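Local coordinates for universal stress protein (Archaeoglobus fulgidus, PDB 6HCD) that is of unknown function but belongs to the universal stress protein family, whose members are linked to survival under stress and in many cases bind ATP, at residues Met25-Ala30 with Ala118-Ile123; Tyr57-Leu62 with Asp107-Phe112; Phe112-Asp117 with Ala147-Ile152. One frame throughout, in Å; residues are numbered along the deposited sequence.

Interaction 1 (Met25-Ala30 with Ala118-Ile123); sequences MPIVVA and AIAIVI
Val-28 and Val-122 both hold CG1 anti to the backbone N, with chi1 at 167° and -173°. CG2 of each then lies beside its own N and faces back along the strand. CG2 of Val-28 thus meets CB of Ala-118 at 3.5 Å. On the other face of the sheet, CG2 of Val-122 meets CG2 of Ile-27 at 3.8 Å, the two branched chains running at a slant to each other. Ile-119 crosses Met-25, a selenomethionine, at about a right angle. CG1 of Ile-119 comes within 3.4 Å of CB of Met-25, closer than carbons usually pack. The Met-25 carbonyl oxygen is buried beneath this branch and finds no polar partner in the model.

The backbones belong to two neighbouring parallel strands, 27-30 and 120-128, whose directions differ here by 26°. They are central strands of the Rossmann-like alpha/beta sheet of the universal stress protein family. Ile-119 N bonds to Pro-26 O at 2.8 Å. Val-28 works in both directions: its N gives a nearly straight bond to Ala-120 O at 3.0 Å, and its O accepts from Val-122 N at 2.7 Å. The last bond runs from Ala-30 N to Val-122 O at 3.1 Å. The CA of Val-29 also turns its hydrogen to Val-122 O, and the CA of Ile-121 does the same to Val-28 O.

Helix 105-115 covers the face with Val-28 and Ile-121, through Phe-112, Ile-109 and Ala-113. Helix 36-52 covers the face with Ile-27 and Val-29, through Ala-45, Val-41 and Leu-42. At the end of strand 27-30, CB of Ala-30 touches CD1 of Ile-123 at 4.1 Å, and an unidentified ligand is bound close to the Ala-30 side chain.

Interaction 2 (Tyr57-Leu62 with Asp107-Phe112); sequences YVVHSL and DDIVDF
Val-59 presses CG1 over one face of the Phe-112 ring, 3.4 Å from CE2. This is the packing of helix 105-115 on strand 56-62 in the alpha/beta fold of the family. The short segments run roughly antiparallel, at 140°, as expected for a helix that returns across a parallel sheet. Phe-112 has CG anti to the backbone N (chi1 -179°), which turns its ring to Val-59 and Tyr-57. The side chains of Tyr-57 and Phe-112 cross at about a right angle, and CD2 of Tyr-57 comes to 3.8 Å from CZ of Phe-112. His-97 of the next strand meets both rings, and an acetate ion is bound beside Phe-112.

The other branch of Val-59 is held more loosely. CG2 of Val-59 reaches CG1 of Ile-109 only at 4.2 Å.

The far end of the contact is polar and hydrated. Asp-108 is buried, yet its carboxylate has several partners. OD1 forms a salt bridge with Arg-101, which probably keeps the acid charged and holds it in place. Water 1 lies 2.7 Å from OD2 of Asp-108 and 2.8 Å from the carbonyl O of Leu-62, where it can link helix and strand. The backbone N of Ser-61 bonds to an unidentified ligand, which also lies near the Ile-109 side chain. The hydroxyl of Ser-61 turns to the helix instead: OG donates to Asp-108 OD2 at 2.6 Å, on the anti lone pair of that oxygen.

Interaction 3 (Phe112-Asp117 with Ala147-Ile152); sequences FADEVD and ANKPVI
The carboxylate of Asp-114 and the amide of Asn-148 lie nearly in one plane, 17° apart. ND2 of Asn-148 donates within its own amide plane to OD2 of Asp-114 at 2.8 Å. It arrives on the syn side of that oxygen, 19° out of the carboxylate plane. Lys-149 comes to the other oxygen from a different direction. Its NZ stands above the carboxylate, 37° out of the plane, and forms a salt bridge to Asp-114 OD1 at 3.0 Å. Water 2 also binds OD1 of Asp-114, at 2.7 Å, and takes the backbone N-H of Asn-148. Both oxygens are therefore engaged, and the carboxylate has little freedom to turn.

Lys-149 bends at chi2 and again at chi4. The chain folds past Ala-113, with CG of Lys-149 4.2 Å from CB of Ala-113, and brings NZ back to the helix end. NZ of Lys-149 donates to water 3 at 2.9 Å, and this water in turn bonds to the carbonyl O of Asp-114 at 2.6 Å. Asp-117 OD1 stays 4.3 Å from Lys-149 NZ, near enough for some attraction but not for a salt bridge. With an alanine here instead of Asp-114, the Lys-149 ammonium would probably lose its salt-bridge partner and the Asn-148 amide one of its holds.

Asn-148 also faces the dimer partner, where its OD1 accepts from Lys-127 of the second subunit. Strand 151-154 follows directly and pairs antiparallel with a strand of that subunit, so the sheet continues through the dimer. On the helix side, Asp-117 has positive phi and closes a Schellman motif. The contact thus joins a Schellman-capped helix C-terminus to the turn leading into the last strand of the chain's alpha/beta sheet, at the dimer interface.

All three interactions belong to one compact alpha/beta unit, with centres about 6 to 10 Å apart. They share a single sheet, in which strands 56-62, 27-30, 120-128 and 151-154 lie side by side in that order. Interaction 1 joins the middle pair. Interactions 2 and 3 both use helix 105-115; interaction 2 closes before interaction 3 opens, the two sharing only Phe-112. Interaction 2 falls wholly between the two segments of interaction 1 in the chain, whereas the segments of interactions 1 and 3 alternate. Ile-121 bonds through its backbone to Pro-150 and Ile-152, linking interaction 1 to interaction 3. One helix thus connects the ligand-bearing end of the sheet with the dimer interface.

Interaction 1 (Met25-Ala30 with Ala118-Ile123)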
loop_
_atom_site.group_PDB
_atom_site.type_symbol
_atom_site.label_atom_id
_atom_site.label_comp_id
_atom_site.label_asym_id
_atom_site.label_seq_id
_atom_site.Cartn_x
_atom_site.Cartn_y
_atom_site.Cartn_z
HETATM N N MSE A 25 -7.546 0.007 -16.591
HETATM C CA MSE A 25 -6.390 0.115 -15.724
HETATM C C MSE A 25 -6.413 -1.115 -14.811
HETATM O O MSE A 25 -7.286 -1.256 -13.948
HETATM C CB MSE A 25 -6.538 1.397 -14.948
HETATM C CG MSE A 25 -6.465 2.574 -15.925
HETATM SE SE MSE A 25 -6.586 4.247 -14.929
HETATM C CE MSE A 25 -8.276 3.996 -13.931
ATOM N N PRO A 26 -5.458 -2.051 -14.963
ATOM C CA PRO A 26 -5.475 -3.272 -14.153
ATOM C C PRO A 26 -4.972 -3.064 -12.716
ATOM O O PRO A 26 -4.297 -2.037 -12.401
ATOM C CB PRO A 26 -4.496 -4.173 -14.907
ATOM C CG PRO A 26 -3.492 -3.208 -15.513
ATOM C CD PRO A 26 -4.302 -1.974 -15.879
ATOM N N ILE A 27 -5.250 -4.063 -11.878
ATOM C CA ILE A 27 -4.531 -4.260 -10.633
ATOM C C ILE A 27 -3.283 -5.090 -10.976
ATOM O O ILE A 27 -3.406 -6.155 -11.584
ATOM C CB ILE A 27 -5.428 -4.988 -9.601
ATOM C CG1 ILE A 27 -6.657 -4.172 -9.196
ATOM C CG2 ILE A 27 -4.631 -5.434 -8.383
ATOM C CD1 ILE A 27 -6.321 -2.911 -8.423
ATOM N N VAL A 28 -2.103 -4.622 -10.564
ATOM C CA VAL A 28 -0.857 -5.363 -10.753
ATOM C C VAL A 28 -0.488 -6.000 -9.416
ATOM O O VAL A 28 -0.483 -5.318 -8.402
ATOM C CB VAL A 28 0.276 -4.448 -11.256
ATOM C CG1 VAL A 28 1.645 -5.102 -11.168
ATOM C CG2 VAL A 28 -0.006 -3.960 -12.666
ATOM N N VAL A 29 -0.192 -7.299 -9.431
ATOM C CA VAL A 29 0.209 -7.995 -8.236
ATOM C C VAL A 29 1.566 -8.650 -8.512
ATOM O O VAL A 29 1.749 -9.317 -9.520
ATOM C CB VAL A 29 -0.869 -8.989 -7.758
ATOM C CG1 VAL A 29 -1.239 -10.012 -8.811
ATOM C CG2 VAL A 29 -0.449 -9.656 -6.469
ATOM N N ALA A 30 2.544 -8.370 -7.640
ATOM C CA ALA A 30 3.866 -8.944 -7.718
ATOM C C ALA A 30 3.936 -10.151 -6.773
ATOM O O ALA A 30 3.645 -10.025 -5.599
ATOM C CB ALA A 30 4.897 -7.907 -7.367
ATOM N N ALA A 118 -1.470 0.989 -14.249
ATOM C CA ALA A 118 -2.110 0.210 -13.186
ATOM C C ALA A 118 -2.834 1.142 -12.211
ATOM O O ALA A 118 -2.365 2.277 -11.950
ATOM C CB ALA A 118 -1.068 -0.612 -12.455
ATOM N N ILE A 119 -3.953 0.663 -11.665
ATOM C CA ILE A 119 -4.678 1.385 -10.606
ATOM C C ILE A 119 -3.826 1.347 -9.330
ATOM O O ILE A 119 -3.750 2.323 -8.575
ATOM C CB ILE A 119 -6.072 0.768 -10.363
ATOM C CG1 ILE A 119 -6.988 0.929 -11.576
ATOM C CG2 ILE A 119 -6.702 1.356 -9.109
ATOM C CD1 ILE A 119 -8.330 0.244 -11.454
ATOM N N ALA A 120 -3.217 0.181 -9.078
ATOM C CA ALA A 120 -2.369 -0.013 -7.912
ATOM C C ALA A 120 -1.484 -1.240 -8.134
ATOM O O ALA A 120 -1.766 -2.081 -9.011
ATOM C CB ALA A 120 -3.213 -0.180 -6.663
ATOM N N ILE A 121 -0.405 -1.292 -7.345
ATOM C CA ILE A 121 0.454 -2.460 -7.208
ATOM C C ILE A 121 0.140 -3.101 -5.855
ATOM O O ILE A 121 0.101 -2.419 -4.854
ATOM C CB ILE A 121 1.944 -2.084 -7.294
ATOM C CG1 ILE A 121 2.261 -1.254 -8.538
ATOM C CG2 ILE A 121 2.822 -3.320 -7.183
ATOM C CD1 ILE A 121 3.639 -0.648 -8.507
ATOM N N VAL A 122 -0.054 -4.412 -5.853
ATOM C CA VAL A 122 -0.257 -5.138 -4.604
ATOM C C VAL A 122 0.961 -6.048 -4.408
ATOM O O VAL A 122 1.339 -6.754 -5.334
ATOM C CB VAL A 122 -1.571 -5.940 -4.614
ATOM C CG1 VAL A 122 -1.855 -6.541 -3.254
ATOM C CG2 VAL A 122 -2.742 -5.124 -5.103
ATOM N N ILE A 123 1.576 -5.973 -3.221
ATOM C CA ILE A 123 2.803 -6.680 -2.940
ATOM C C ILE A 123 2.781 -7.198 -1.505
ATOM O O ILE A 123 2.164 -6.591 -0.623
ATOM C CB ILE A 123 4.028 -5.780 -3.206
ATOM C CG1 ILE A 123 5.301 -6.608 -3.339
ATOM C CG2 ILE A 123 4.147 -4.676 -2.158
ATOM C CD1 ILE A 123 6.410 -5.887 -4.094
#

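Interaction 2 (Tyr57-Leu62 with Asp107-Phe112)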
loop_
_atom_site.group_PDB
_atom_site.type_symbol
_atom_site.label_atom_id
_atom_site.label_comp_id
_atom_site.label_asym_id
_atom_site.label_seq_id
_atom_site.Cartn_x
_atom_site.Cartn_y
_atom_site.Cartn_z
ATOM N N TYR A 57 -3.174 -8.307 -13.324
ATOM C CA TYR A 57 -1.947 -8.705 -14.000
ATOM C C TYR A 57 -0.955 -9.180 -12.939
ATOM O O TYR A 57 -0.519 -8.392 -12.119
ATOM C CB TYR A 57 -1.335 -7.539 -14.779
ATOM C CG TYR A 57 -2.071 -7.099 -16.016
ATOM C CD1 TYR A 57 -3.300 -7.633 -16.384
ATOM C CD2 TYR A 57 -1.542 -6.082 -16.804
ATOM C CE1 TYR A 57 -3.972 -7.193 -17.516
ATOM C CE2 TYR A 57 -2.203 -5.628 -17.934
ATOM C CZ TYR A 57 -3.420 -6.182 -18.287
ATOM O OH TYR A 57 -4.063 -5.746 -19.403
ATOM N N VAL A 58 -0.622 -10.477 -12.970
ATOM C CA VAL A 58 0.291 -11.055 -12.019
ATOM C C VAL A 58 1.688 -11.033 -12.639
ATOM O O VAL A 58 1.881 -11.570 -13.736
ATOM C CB VAL A 58 -0.105 -12.498 -11.646
ATOM C CG1 VAL A 58 0.770 -13.024 -10.541
ATOM C CG2 VAL A 58 -1.562 -12.631 -11.254
ATOM N N VAL A 59 2.655 -10.445 -11.922
ATOM C CA VAL A 59 4.004 -10.290 -12.470
ATOM C C VAL A 59 5.026 -10.980 -11.572
ATOM O O VAL A 59 4.874 -11.038 -10.328
ATOM C CB VAL A 59 4.381 -8.819 -12.672
ATOM C CG1 VAL A 59 3.399 -8.159 -13.616
ATOM C CG2 VAL A 59 4.459 -8.059 -11.356
ATOM N N HIS A 60 6.064 -11.502 -12.227
ATOM C CA HIS A 60 7.285 -11.939 -11.584
ATOM C C HIS A 60 8.460 -11.553 -12.493
ATOM O O HIS A 60 8.383 -11.766 -13.686
ATOM C CB HIS A 60 7.281 -13.447 -11.307
ATOM C CG HIS A 60 8.486 -13.872 -10.547
ATOM N ND1 HIS A 60 8.514 -13.902 -9.169
ATOM C CD2 HIS A 60 9.710 -14.270 -10.962
ATOM C CE1 HIS A 60 9.702 -14.315 -8.758
ATOM N NE2 HIS A 60 10.460 -14.544 -9.844
ATOM N N SER A 61 9.526 -11.012 -11.893
ATOM C CA SER A 61 10.662 -10.426 -12.587
ATOM C C SER A 61 11.921 -11.278 -12.394
ATOM O O SER A 61 12.246 -11.633 -11.266
ATOM C CB SER A 61 10.892 -9.025 -12.095
ATOM O OG SER A 61 12.118 -8.502 -12.605
ATOM N N LEU A 62 12.627 -11.571 -13.495
ATOM C CA LEU A 62 13.987 -12.153 -13.498
ATOM C C LEU A 62 14.893 -11.316 -14.399
ATOM O O LEU A 62 14.423 -10.757 -15.385
ATOM C CB LEU A 62 13.941 -13.587 -14.037
ATOM C CG LEU A 62 12.989 -14.544 -13.327
ATOM C CD1 LEU A 62 12.762 -15.760 -14.180
ATOM C CD2 LEU A 62 13.528 -14.906 -11.958
ATOM N N ASP A 107 12.528 -2.227 -9.898
ATOM C CA ASP A 107 12.447 -1.312 -11.062
ATOM C C ASP A 107 11.525 -1.909 -12.134
ATOM O O ASP A 107 10.767 -1.197 -12.788
ATOM C CB ASP A 107 13.816 -1.062 -11.696
ATOM C CG ASP A 107 14.767 -0.272 -10.826
ATOM O OD1 ASP A 107 14.380 0.815 -10.397
ATOM O OD2 ASP A 107 15.883 -0.757 -10.600
ATOM N N ASP A 108 11.621 -3.233 -12.310
ATOM C CA ASP A 108 10.861 -3.953 -13.296
ATOM C C ASP A 108 9.361 -3.847 -12.988
ATOM O O ASP A 108 8.558 -3.578 -13.882
ATOM C CB ASP A 108 11.308 -5.417 -13.342
ATOM C CG ASP A 108 11.286 -6.040 -14.724
ATOM O OD1 ASP A 108 10.994 -5.331 -15.680
ATOM O OD2 ASP A 108 11.591 -7.237 -14.823
ATOM N N ILE A 109 8.994 -4.093 -11.726
ATOM C CA ILE A 109 7.604 -4.072 -11.271
ATOM C C ILE A 109 7.057 -2.643 -11.425
ATOM O O ILE A 109 5.952 -2.448 -11.909
ATOM C CB ILE A 109 7.513 -4.598 -9.819
ATOM C CG1 ILE A 109 7.800 -6.105 -9.750
ATOM C CG2 ILE A 109 6.177 -4.260 -9.190
ATOM C CD1 ILE A 109 8.262 -6.593 -8.397
ATOM N N VAL A 110 7.840 -1.661 -10.983
ATOM C CA VAL A 110 7.422 -0.255 -10.980
ATOM C C VAL A 110 7.211 0.225 -12.425
ATOM O O VAL A 110 6.199 0.872 -12.743
ATOM C CB VAL A 110 8.452 0.595 -10.201
ATOM C CG1 VAL A 110 8.477 2.051 -10.631
ATOM C CG2 VAL A 110 8.237 0.459 -8.689
ATOM N N ASP A 111 8.146 -0.118 -13.315
ATOM C CA ASP A 111 8.052 0.288 -14.718
ATOM C C ASP A 111 6.858 -0.401 -15.391
ATOM O O ASP A 111 6.133 0.226 -16.135
ATOM C CB ASP A 111 9.353 -0.010 -15.466
ATOM C CG ASP A 111 10.501 0.889 -15.052
ATOM O OD1 ASP A 111 10.247 1.887 -14.341
ATOM O OD2 ASP A 111 11.634 0.569 -15.424
ATOM N N PHE A 112 6.666 -1.700 -15.121
ATOM C CA PHE A 112 5.539 -2.447 -15.661
ATOM C C PHE A 112 4.213 -1.771 -15.274
ATOM O O PHE A 112 3.335 -1.595 -16.126
ATOM C CB PHE A 112 5.536 -3.898 -15.168
ATOM C CG PHE A 112 4.402 -4.711 -15.734
ATOM C CD1 PHE A 112 4.473 -5.210 -17.024
ATOM C CD2 PHE A 112 3.245 -4.940 -15.003
ATOM C CE1 PHE A 112 3.428 -5.940 -17.558
ATOM C CE2 PHE A 112 2.201 -5.683 -15.535
ATOM C CZ PHE A 112 2.285 -6.159 -16.821
HETATM O O HOH W 1 14.005 -8.012 -15.783
#

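Interaction 3 (Phe112-Asp117 with Ala147-Ile152)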
loop_
_atom_site.group_PDB
_atom_site.type_symbol
_atom_site.label_atom_id
_atom_site.label_comp_id
_atom_site.label_asym_id
_atom_site.label_seq_id
_atom_site.Cartn_x
_atom_site.Cartn_y
_atom_site.Cartn_z
ATOM N N PHE A 112 6.666 -1.700 -15.121
ATOM C CA PHE A 112 5.539 -2.447 -15.661
ATOM C C PHE A 112 4.213 -1.771 -15.274
ATOM O O PHE A 112 3.335 -1.595 -16.126
ATOM C CB PHE A 112 5.536 -3.898 -15.168
ATOM C CG PHE A 112 4.402 -4.711 -15.734
ATOM C CD1 PHE A 112 4.473 -5.210 -17.024
ATOM C CD2 PHE A 112 3.245 -4.940 -15.003
ATOM C CE1 PHE A 112 3.428 -5.940 -17.558
ATOM C CE2 PHE A 112 2.201 -5.683 -15.535
ATOM C CZ PHE A 112 2.285 -6.159 -16.821
ATOM N N ALA A 113 4.070 -1.418 -13.988
ATOM C CA ALA A 113 2.863 -0.777 -13.475
ATOM C C ALA A 113 2.592 0.539 -14.225
ATOM O O ALA A 113 1.454 0.834 -14.547
ATOM C CB ALA A 113 2.991 -0.547 -11.993
ATOM N N ASP A 114 3.643 1.310 -14.491
ATOM C CA ASP A 114 3.504 2.569 -15.277
ATOM C C ASP A 114 3.110 2.251 -16.727
ATOM O O ASP A 114 2.267 2.919 -17.309
ATOM C CB ASP A 114 4.782 3.404 -15.205
ATOM C CG ASP A 114 5.018 4.051 -13.855
ATOM O OD1 ASP A 114 4.057 4.112 -13.053
ATOM O OD2 ASP A 114 6.170 4.470 -13.604
ATOM N N GLU A 115 3.715 1.209 -17.302
ATOM C CA GLU A 115 3.500 0.844 -18.706
ATOM C C GLU A 115 2.034 0.450 -18.940
ATOM O O GLU A 115 1.499 0.729 -20.002
ATOM C CB GLU A 115 4.450 -0.276 -19.128
ATOM C CG GLU A 115 5.889 0.186 -19.283
ATOM C CD GLU A 115 6.958 -0.871 -19.056
ATOM O OE1 GLU A 115 6.622 -2.058 -19.011
ATOM O OE2 GLU A 115 8.123 -0.495 -18.909
ATOM N N VAL A 116 1.397 -0.210 -17.964
ATOM C CA VAL A 116 0.021 -0.698 -18.124
ATOM C C VAL A 116 -0.976 0.251 -17.446
ATOM O O VAL A 116 -2.167 -0.063 -17.396
ATOM C CB VAL A 116 -0.154 -2.146 -17.631
ATOM C CG1 VAL A 116 0.808 -3.080 -18.338
ATOM C CG2 VAL A 116 -0.031 -2.259 -16.119
ATOM N N ASP A 117 -0.498 1.384 -16.926
ATOM C CA ASP A 117 -1.328 2.386 -16.255
ATOM C C ASP A 117 -2.155 1.734 -15.132
ATOM O O ASP A 117 -3.375 1.910 -15.067
ATOM C CB ASP A 117 -2.222 3.123 -17.257
ATOM C CG ASP A 117 -2.848 4.403 -16.712
ATOM O OD1 ASP A 117 -2.289 4.990 -15.776
ATOM O OD2 ASP A 117 -3.901 4.799 -17.229
ATOM N N ALA A 147 7.780 3.406 -6.678
ATOM C CA ALA A 147 6.574 3.332 -7.505
ATOM C C ALA A 147 5.996 4.725 -7.753
ATOM O O ALA A 147 6.027 5.562 -6.869
ATOM C CB ALA A 147 5.552 2.428 -6.871
ATOM N N ASN A 148 5.421 4.918 -8.940
ATOM C CA ASN A 148 4.571 6.095 -9.214
ATOM C C ASN A 148 3.114 5.786 -8.858
ATOM O O ASN A 148 2.384 6.683 -8.440
ATOM C CB ASN A 148 4.813 6.602 -10.628
ATOM C CG ASN A 148 6.251 7.035 -10.781
ATOM O OD1 ASN A 148 6.741 7.870 -10.015
ATOM N ND2 ASN A 148 6.944 6.450 -11.746
ATOM N N LYS A 149 2.769 4.494 -8.852
ATOM C CA LYS A 149 1.395 4.083 -8.627
ATOM C C LYS A 149 1.186 3.845 -7.136
ATOM O O LYS A 149 2.149 3.658 -6.402
ATOM C CB LYS A 149 1.100 2.839 -9.458
ATOM C CG LYS A 149 1.127 3.063 -10.959
ATOM C CD LYS A 149 0.164 4.125 -11.453
ATOM C CE LYS A 149 0.185 4.291 -12.954
ATOM N NZ LYS A 149 1.257 5.209 -13.406
ATOM N N PRO A 150 -0.069 3.856 -6.645
ATOM C CA PRO A 150 -0.347 3.411 -5.280
ATOM C C PRO A 150 0.204 1.993 -5.042
ATOM O O PRO A 150 0.129 1.161 -5.956
ATOM C CB PRO A 150 -1.877 3.403 -5.231
ATOM C CG PRO A 150 -2.274 4.477 -6.233
ATOM C CD PRO A 150 -1.285 4.293 -7.372
ATOM N N VAL A 151 0.768 1.744 -3.848
ATOM C CA VAL A 151 1.256 0.389 -3.495
ATOM C C VAL A 151 0.497 -0.093 -2.259
ATOM O O VAL A 151 0.497 0.572 -1.221
ATOM C CB VAL A 151 2.780 0.354 -3.263
ATOM C CG1 VAL A 151 3.265 -1.053 -2.892
ATOM C CG2 VAL A 151 3.541 0.895 -4.460
ATOM N N ILE A 152 -0.157 -1.244 -2.413
ATOM C CA ILE A 152 -0.904 -1.879 -1.358
ATOM C C ILE A 152 -0.023 -3.000 -0.783
ATOM O O ILE A 152 0.369 -3.943 -1.495
ATOM C CB ILE A 152 -2.247 -2.405 -1.898
ATOM C CG1 ILE A 152 -3.069 -1.281 -2.542
ATOM C CG2 ILE A 152 -3.017 -3.140 -0.813
ATOM C CD1 ILE A 152 -4.330 -1.745 -3.229
HETATM O O HOH W 2 4.772 2.630 -10.898
HETATM O O HOH W 3 1.121 5.009 -16.263
#